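Local coordinates for porin (Acinetobacter baumannii AB307-0294, PDB 5DL7), which probably forms a channel that lets small solutes cross the outer membrane, and binds calcium ions, at residues 138-143 with 298-303; 247-252 with 291-296. All blocks are in the same frame, centred on the assembly; numbering follows the deposited sequence.

Contact 1 of 2, residues 138-143 with 298-303; sequences PARLFP and GTESPV
Ala-139 and Glu-300 make the one close van der Waals meeting here, a methyl group set against a carboxylate. CB of Ala-139 lies 3.6 Å from OE1 and 3.7 Å from OE2 of Glu-300, so the methyl faces both oxygens almost evenly and CD as well. The glutamate reaches it by a bent chain: CG stands anti to the carbonyl carbon, and a turn at chi2 (68°) carries the carboxylate over to the methyl. Pro-138 adds a looser approach, its CD on the OE1 side.

The polar part runs through water and charge. Water 1 accepts from NH1 of Arg-140 at 2.8 Å, sitting in the guanidinium plane at its edge, and donates to OE2 of Glu-300 at 2.9 Å, so a single solvent molecule joins the two loops. The direct gap, 4.3 Å from NH1 to OE2, is too long for a salt bridge; OE2 lies well out of the guanidinium plane, and only the attraction of opposite charges is left.

Other bonds fix both groups. NH1 of Arg-140 also gives a nearly straight bond (165°) to O of Ala-139, 3.0 Å away. NH1 stands above the plane of that carbonyl, not on a lone pair; bends at chi1 and chi2 bring the guanidinium back over its own loop. NE is taken by the backbone oxygen of Ser-91. Ser-137, just before Pro-138 in the same loop, hydrogen-bonds OE1 of Glu-300 through OG, and Arg-172 makes a salt bridge with OE2, so each carboxylate oxygen is held from outside the two segments, and the neighbouring arginines probably favour the ionised acid.

Here two loops meet near the centre of the chain, joined by a water-bridged arginine and glutamate, consistent with the L3-L7 constriction of OprD-family porins.

Contact 2 of 2, residues 247-252 with 291-296; sequences RFFNSE and TGLPFL
Ser-251 and Phe-249, alternate residues of strand 240-253, receive the side chains of Pro-294 and Leu-293 from the loop between strands 278-288 and 318-327. CB of Ser-251 is 3.6 Å from CG of Pro-294, and its OG is equally close to CD, 3.6 Å, so the serine lies against the CG-CD side of the pyrrolidine ring. At the preceding inward-facing residue of the strand, CD1 of Leu-293 comes to 3.8 Å from CB of Phe-249 and 4.1 Å from CG, touching the root of the aromatic side chain obliquely. Leu-293 has CG anti to its backbone N (chi1 -179°), and the rotation at chi2 (63°) turns CD1 to the strand; CD1 also lies 4.1 Å from OG of Ser-251.

Further out, Gln-225 ties both sides together: its NE2 is bonded to OG of Ser-251 and to O of Pro-294, satisfying the buried hydroxyl. Phe-227 meets the Phe-249 ring edge-to-face, and O of Leu-293 is bonded by Arg-188. Backbone bonds to strands 223-235 and 263-275 hold the strand in the wall. L7 folds into the barrel and packs on the inner face of this wall strand, as in OprD-family porins, where it helps form the constriction.

The centres of contacts 1 and 2 lie about 17 Å apart, and both use the long loop between strands 278-288 and 318-327: residues 291-296 pack on strand 240-253, and residues 298-303 go on to meet the loop 138-143. Along the chain the order is 138-143, 247-252, 291-296, 298-303, so contact 2 falls between the two halves of contact 1. They also touch directly. O of Pro-302 is 3.0 Å from NH1 of Arg-247, probably a hydrogen bond, and Val-303 packs on Leu-293. The loop leaves the wall after Pro-294, reaches inward to Glu-300, and comes back to the wall at Pro-302 and Val-303, consistent with a constricted channel.

Contact 1 of 2, residues 138-143 with 298-303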
loop_
_atom_site.group_PDB
_atom_site.type_symbol
_atom_site.label_atom_id
_atom_site.label_comp_id
_atom_site.label_asym_id
_atom_site.label_seq_id
_atom_site.Cartn_x
_atom_site.Cartn_y
_atom_site.Cartn_z
ATOM N N PRO A 138 1.678 3.838 -0.877
ATOM C CA PRO A 138 1.719 5.027 -0.216
ATOM C C PRO A 138 2.650 4.953 1.082
ATOM O O PRO A 138 2.650 5.969 1.794
ATOM C CB PRO A 138 0.204 5.199 0.260
ATOM C CG PRO A 138 0.028 3.833 0.710
ATOM C CD PRO A 138 0.637 2.878 -0.322
ATOM N N ALA A 139 3.360 3.897 1.260
ATOM C CA ALA A 139 3.908 3.579 2.613
ATOM C C ALA A 139 5.287 4.176 2.845
ATOM O O ALA A 139 5.783 4.105 3.964
ATOM C CB ALA A 139 3.968 2.103 2.698
ATOM N N ARG A 140 5.829 4.985 1.895
ATOM C CA ARG A 140 7.085 5.709 2.110
ATOM C C ARG A 140 6.877 7.183 1.925
ATOM O O ARG A 140 5.770 7.701 2.232
ATOM C CB ARG A 140 8.308 5.000 1.441
ATOM C CG ARG A 140 8.615 3.615 1.891
ATOM C CD ARG A 140 9.117 3.505 3.327
ATOM N NE ARG A 140 9.370 2.103 3.615
ATOM C CZ ARG A 140 8.508 1.169 3.937
ATOM N NH1 ARG A 140 7.201 1.417 4.063
ATOM N NH2 ARG A 140 8.868 -0.112 4.031
ATOM N N LEU A 141 7.844 7.959 1.450
ATOM C CA LEU A 141 7.709 9.338 1.457
ATOM C C LEU A 141 6.761 9.807 0.379
ATOM O O LEU A 141 6.053 10.760 0.559
ATOM C CB LEU A 141 9.081 10.005 1.321
ATOM C CG LEU A 141 9.115 11.495 1.502
ATOM C CD1 LEU A 141 8.811 11.831 2.998
ATOM C CD2 LEU A 141 10.489 12.141 1.144
ATOM N N PHE A 142 6.896 9.271 -0.819
ATOM C CA PHE A 142 6.144 9.643 -2.017
ATOM C C PHE A 142 5.472 8.438 -2.573
ATOM O O PHE A 142 5.959 7.335 -2.487
ATOM C CB PHE A 142 7.168 10.174 -3.087
ATOM C CG PHE A 142 7.920 11.340 -2.644
ATOM C CD1 PHE A 142 7.287 12.479 -2.113
ATOM C CD2 PHE A 142 9.286 11.505 -2.836
ATOM C CE1 PHE A 142 7.956 13.620 -1.678
ATOM C CE2 PHE A 142 9.909 12.647 -2.393
ATOM C CZ PHE A 142 9.253 13.731 -1.869
ATOM N N PRO A 143 4.391 8.630 -3.340
ATOM C CA PRO A 143 3.673 7.507 -3.953
ATOM C C PRO A 143 4.474 6.890 -5.094
ATOM O O PRO A 143 5.115 7.605 -5.809
ATOM C CB PRO A 143 2.415 8.203 -4.584
ATOM C CG PRO A 143 2.683 9.600 -4.681
ATOM C CD PRO A 143 3.712 9.918 -3.559
ATOM N N GLY A 298 7.849 -3.082 -5.706
ATOM C CA GLY A 298 7.887 -1.773 -5.028
ATOM C C GLY A 298 6.760 -1.412 -4.072
ATOM O O GLY A 298 6.539 -0.233 -3.695
ATOM N N THR A 299 5.974 -2.457 -3.755
ATOM C CA THR A 299 4.700 -2.227 -3.017
ATOM C C THR A 299 4.437 -3.423 -2.008
ATOM O O THR A 299 5.232 -4.335 -1.988
ATOM C CB THR A 299 3.515 -1.938 -3.964
ATOM O OG1 THR A 299 2.376 -1.293 -3.171
ATOM C CG2 THR A 299 3.168 -3.080 -4.679
ATOM N N GLU A 300 3.464 -3.129 -1.194
ATOM C CA GLU A 300 3.012 -4.046 -0.162
ATOM C C GLU A 300 2.157 -5.075 -0.791
ATOM O O GLU A 300 1.501 -4.925 -1.845
ATOM C CB GLU A 300 2.243 -3.223 0.932
ATOM C CG GLU A 300 3.211 -2.385 1.808
ATOM C CD GLU A 300 3.934 -1.194 1.031
ATOM O OE1 GLU A 300 3.122 -0.484 0.298
ATOM O OE2 GLU A 300 5.166 -1.096 1.302
ATOM N N SER A 301 2.085 -6.280 -0.139
ATOM C CA SER A 301 1.049 -7.270 -0.608
ATOM C C SER A 301 -0.339 -6.720 -0.558
ATOM O O SER A 301 -0.701 -5.902 0.344
ATOM C CB SER A 301 1.129 -8.496 0.377
ATOM O OG SER A 301 0.086 -9.412 0.008
ATOM N N PRO A 302 -1.153 -7.018 -1.517
ATOM C CA PRO A 302 -2.513 -6.514 -1.639
ATOM C C PRO A 302 -3.604 -7.151 -0.804
ATOM O O PRO A 302 -4.756 -6.792 -0.914
ATOM C CB PRO A 302 -2.813 -6.628 -3.136
ATOM C CG PRO A 302 -2.168 -7.922 -3.438
ATOM C CD PRO A 302 -0.791 -7.800 -2.729
ATOM N N VAL A 303 -3.199 -8.043 0.082
ATOM C CA VAL A 303 -4.144 -8.792 0.926
ATOM C C VAL A 303 -4.659 -7.935 2.055
ATOM O O VAL A 303 -4.221 -6.842 2.309
ATOM C CB VAL A 303 -3.396 -10.060 1.444
ATOM C CG1 VAL A 303 -2.862 -10.960 0.336
ATOM C CG2 VAL A 303 -2.330 -9.703 2.430
HETATM O O HOH W 1 5.716 -0.948 4.097
#

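Contact 2 of 2, residues 247-252 with 291-296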
loop_
_atom_site.group_PDB
_atom_site.type_symbol
_atom_site.label_atom_id
_atom_site.label_comp_id
_atom_site.label_asym_id
_atom_site.label_seq_id
_atom_site.Cartn_x
_atom_site.Cartn_y
_atom_site.Cartn_z
ATOM N N ARG A 247 -10.973 -10.668 0.367
ATOM C CA ARG A 247 -10.160 -10.567 -0.887
ATOM C C ARG A 247 -9.702 -11.923 -1.307
ATOM O O ARG A 247 -9.146 -12.687 -0.476
ATOM C CB ARG A 247 -8.956 -9.647 -0.684
ATOM C CG ARG A 247 -9.380 -8.243 -0.308
ATOM C CD ARG A 247 -8.147 -7.317 -0.171
ATOM N NE ARG A 247 -8.587 -6.086 0.590
ATOM C CZ ARG A 247 -7.850 -5.093 0.966
ATOM N NH1 ARG A 247 -6.588 -5.077 0.726
ATOM N NH2 ARG A 247 -8.393 -4.087 1.669
ATOM N N PHE A 248 -9.940 -12.247 -2.576
ATOM C CA PHE A 248 -9.475 -13.500 -3.145
ATOM C C PHE A 248 -8.683 -13.252 -4.395
ATOM O O PHE A 248 -9.099 -12.462 -5.293
ATOM C CB PHE A 248 -10.694 -14.290 -3.600
ATOM C CG PHE A 248 -10.361 -15.525 -4.350
ATOM C CD1 PHE A 248 -9.700 -16.587 -3.733
ATOM C CD2 PHE A 248 -10.625 -15.639 -5.696
ATOM C CE1 PHE A 248 -9.470 -17.786 -4.518
ATOM C CE2 PHE A 248 -10.292 -16.831 -6.460
ATOM C CZ PHE A 248 -9.718 -17.838 -5.840
ATOM N N PHE A 249 -7.485 -13.865 -4.450
ATOM C CA PHE A 249 -6.578 -13.813 -5.631
ATOM C C PHE A 249 -6.366 -15.158 -6.199
ATOM O O PHE A 249 -6.186 -16.126 -5.437
ATOM C CB PHE A 249 -5.211 -13.125 -5.210
ATOM C CG PHE A 249 -5.296 -11.720 -4.798
ATOM C CD1 PHE A 249 -5.539 -11.452 -3.480
ATOM C CD2 PHE A 249 -5.073 -10.740 -5.675
ATOM C CE1 PHE A 249 -5.621 -10.153 -2.977
ATOM C CE2 PHE A 249 -5.109 -9.390 -5.206
ATOM C CZ PHE A 249 -5.389 -9.133 -3.866
ATOM N N ASN A 250 -6.284 -15.179 -7.496
ATOM C CA ASN A 250 -5.921 -16.386 -8.284
ATOM C C ASN A 250 -4.847 -15.989 -9.256
ATOM O O ASN A 250 -5.009 -15.087 -10.058
ATOM C CB ASN A 250 -7.154 -16.954 -9.065
ATOM C CG ASN A 250 -6.864 -18.226 -9.829
ATOM O OD1 ASN A 250 -6.469 -19.190 -9.156
ATOM N ND2 ASN A 250 -6.977 -18.232 -11.138
ATOM N N SER A 251 -3.707 -16.755 -9.178
ATOM C CA SER A 251 -2.517 -16.363 -9.970
ATOM C C SER A 251 -1.887 -17.568 -10.612
ATOM O O SER A 251 -1.803 -18.659 -9.999
ATOM C CB SER A 251 -1.458 -15.638 -9.121
ATOM O OG SER A 251 -1.989 -14.547 -8.350
ATOM N N GLU A 252 -1.427 -17.381 -11.830
ATOM C CA GLU A 252 -0.773 -18.446 -12.649
ATOM C C GLU A 252 0.291 -17.809 -13.488
ATOM O O GLU A 252 0.160 -16.691 -13.939
ATOM C CB GLU A 252 -1.832 -19.203 -13.485
ATOM C CG GLU A 252 -1.399 -20.156 -14.429
ATOM C CD GLU A 252 -2.556 -20.882 -15.302
ATOM O OE1 GLU A 252 -2.261 -21.937 -15.828
ATOM O OE2 GLU A 252 -3.649 -20.442 -15.280
ATOM N N THR A 291 3.066 -22.050 -4.903
ATOM C CA THR A 291 3.792 -20.825 -4.575
ATOM C C THR A 291 3.125 -19.916 -3.683
ATOM O O THR A 291 1.876 -20.004 -3.549
ATOM C CB THR A 291 4.284 -20.109 -5.875
ATOM O OG1 THR A 291 3.149 -19.362 -6.523
ATOM C CG2 THR A 291 4.917 -20.993 -6.876
ATOM N N GLY A 292 3.787 -18.860 -3.266
ATOM C CA GLY A 292 3.141 -17.785 -2.618
ATOM C C GLY A 292 2.517 -16.860 -3.647
ATOM O O GLY A 292 2.496 -17.055 -4.826
ATOM N N LEU A 293 1.993 -15.768 -3.126
ATOM C CA LEU A 293 1.258 -14.758 -3.875
ATOM C C LEU A 293 2.201 -13.750 -4.633
ATOM O O LEU A 293 3.017 -13.137 -3.990
ATOM C CB LEU A 293 0.414 -13.880 -2.956
ATOM C CG LEU A 293 -0.459 -12.780 -3.548
ATOM C CD1 LEU A 293 -1.533 -13.327 -4.455
ATOM C CD2 LEU A 293 -0.955 -11.839 -2.480
ATOM N N PRO A 294 2.077 -13.667 -5.919
ATOM C CA PRO A 294 2.801 -12.575 -6.654
ATOM C C PRO A 294 2.045 -11.287 -6.680
ATOM O O PRO A 294 0.821 -11.244 -6.645
ATOM C CB PRO A 294 2.942 -13.075 -8.114
ATOM C CG PRO A 294 1.613 -13.874 -8.269
ATOM C CD PRO A 294 1.293 -14.465 -6.905
ATOM N N PHE A 295 2.827 -10.180 -6.805
ATOM C CA PHE A 295 2.275 -8.837 -6.983
ATOM C C PHE A 295 3.367 -7.918 -7.526
ATOM O O PHE A 295 4.524 -8.365 -7.511
ATOM C CB PHE A 295 1.581 -8.296 -5.686
ATOM C CG PHE A 295 2.390 -8.502 -4.405
ATOM C CD1 PHE A 295 3.299 -7.501 -4.015
ATOM C CD2 PHE A 295 2.186 -9.638 -3.595
ATOM C CE1 PHE A 295 4.020 -7.659 -2.881
ATOM C CE2 PHE A 295 2.936 -9.861 -2.491
ATOM C CZ PHE A 295 3.896 -8.875 -2.137
ATOM N N LEU A 296 3.013 -6.747 -7.900
ATOM C CA LEU A 296 3.990 -5.843 -8.556
ATOM C C LEU A 296 5.092 -5.446 -7.623
ATOM O O LEU A 296 4.920 -5.321 -6.407
ATOM C CB LEU A 296 3.255 -4.662 -9.202
ATOM C CG LEU A 296 2.435 -5.071 -10.387
ATOM C CD1 LEU A 296 1.439 -3.944 -10.748
ATOM C CD2 LEU A 296 3.249 -5.294 -11.649
#